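Macrophage migration inhibitory factor (Oncomelania hupensis, PDB 6LR3) belongs to the macrophage migration inhibitory factor family, small alpha/beta proteins that assemble as trimers. Local coordinates at residues B[22-25]-B[26-30]. Numbering follows the deposited sequence.
Sequences ALTN and MMTKA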
# COMPACT_ATOMS: atom_id res chain seq x y z
N ALA B 22 -4.90 -9.19 -18.58
CA ALA B 22 -4.38 -8.31 -19.65
C ALA B 22 -3.28 -7.44 -19.07
O ALA B 22 -2.24 -7.27 -19.73
CB ALA B 22 -5.49 -7.48 -20.27
N LEU B 23 -3.50 -6.90 -17.88
CA LEU B 23 -2.51 -6.04 -17.21
C LEU B 23 -1.29 -6.87 -16.86
O LEU B 23 -0.18 -6.38 -17.07
CB LEU B 23 -3.18 -5.39 -15.99
CG LEU B 23 -2.37 -4.34 -15.27
CD1 LEU B 23 -1.89 -3.29 -16.23
CD2 LEU B 23 -3.24 -3.72 -14.19
N THR B 24 -1.48 -8.10 -16.38
CA THR B 24 -0.38 -9.03 -16.09
C THR B 24 0.48 -9.18 -17.34
O THR B 24 1.69 -9.01 -17.25
CB THR B 24 -0.89 -10.41 -15.66
OG1 THR B 24 -1.56 -10.28 -14.40
CG2 THR B 24 0.24 -11.39 -15.50
N ASN B 25 -0.14 -9.49 -18.46
CA ASN B 25 0.59 -9.77 -19.73
C ASN B 25 1.30 -8.49 -20.17
O ASN B 25 2.47 -8.56 -20.53
CB ASN B 25 -0.36 -10.29 -20.80
CG ASN B 25 -0.77 -11.72 -20.51
OD1 ASN B 25 -0.10 -12.40 -19.74
ND2 ASN B 25 -1.94 -12.14 -20.98
N MET B 26 0.63 -7.37 -20.13
CA MET B 26 1.19 -6.12 -20.66
C MET B 26 2.39 -5.72 -19.81
O MET B 26 3.44 -5.34 -20.38
CB MET B 26 0.14 -5.00 -20.68
CG MET B 26 0.60 -3.78 -21.44
SD MET B 26 -0.54 -2.40 -21.20
CE MET B 26 -0.01 -1.89 -19.57
N MET B 27 2.27 -5.83 -18.49
CA MET B 27 3.36 -5.36 -17.60
C MET B 27 4.46 -6.42 -17.51
O MET B 27 5.59 -6.01 -17.28
CB MET B 27 2.82 -4.98 -16.22
CG MET B 27 1.90 -3.76 -16.27
SD MET B 27 2.69 -2.31 -16.94
CE MET B 27 3.80 -1.89 -15.59
N THR B 28 4.18 -7.70 -17.74
CA THR B 28 5.25 -8.73 -17.85
C THR B 28 6.16 -8.36 -19.01
O THR B 28 7.41 -8.38 -18.84
CB THR B 28 4.65 -10.12 -18.04
OG1 THR B 28 4.01 -10.43 -16.80
CG2 THR B 28 5.69 -11.17 -18.38
N LYS B 29 5.55 -8.02 -20.15
CA LYS B 29 6.33 -7.63 -21.36
C LYS B 29 7.07 -6.33 -21.07
O LYS B 29 8.27 -6.25 -21.39
CB LYS B 29 5.41 -7.49 -22.56
CG LYS B 29 4.85 -8.81 -23.05
CD LYS B 29 4.07 -8.65 -24.34
CE LYS B 29 2.71 -9.33 -24.42
NZ LYS B 29 2.81 -10.79 -24.22
N ALA B 30 6.39 -5.33 -20.51
CA ALA B 30 6.99 -4.00 -20.29
C ALA B 30 8.16 -4.10 -19.32
O ALA B 30 9.17 -3.46 -19.58
CB ALA B 30 5.94 -3.02 -19.83
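Thr28 turns its hydroxyl back onto the preceding helical turn, where OG1 donates to Thr24 O at 2.8 Å. The same carbonyl accepts the backbone bond from Thr28 N, and the two donors arrive from opposite faces of its plane, OG1 standing 39° out of it. With OG1 beside its own backbone N (chi1 -69°), threonine can spend its hydroxyl inside the helix; Thr24 repeats the habit one turn earlier, bonding to Gln20 O. Around the helix, Leu23 and Met27 run side by side in the same direction, with Leu23 CD1 3.8 Å from Met27 CG. The chain of Met26 crosses that of Leu23 and bends at its last torsion (chi3 78°) to bring its terminal methyl CE to 4.1 Å from Leu23 CD1. Helix 19-31 is the crossover of a beta-alpha-beta unit between parallel strands 3-8 and 39-43, and this apolar side packs inward: Leu23 lies on Ile4, Val6 and Val40, while Met26 fits against Met80 and Met83 of helix 70-88, and Met27 against Met76 and Met80, unbranched chains that adapt to their neighbours. Asn25, partly exposed, offers an amide oxygen that accepts a hydrogen bond from Lys35 NZ, whereas Thr24 packs against Met49 of a second subunit.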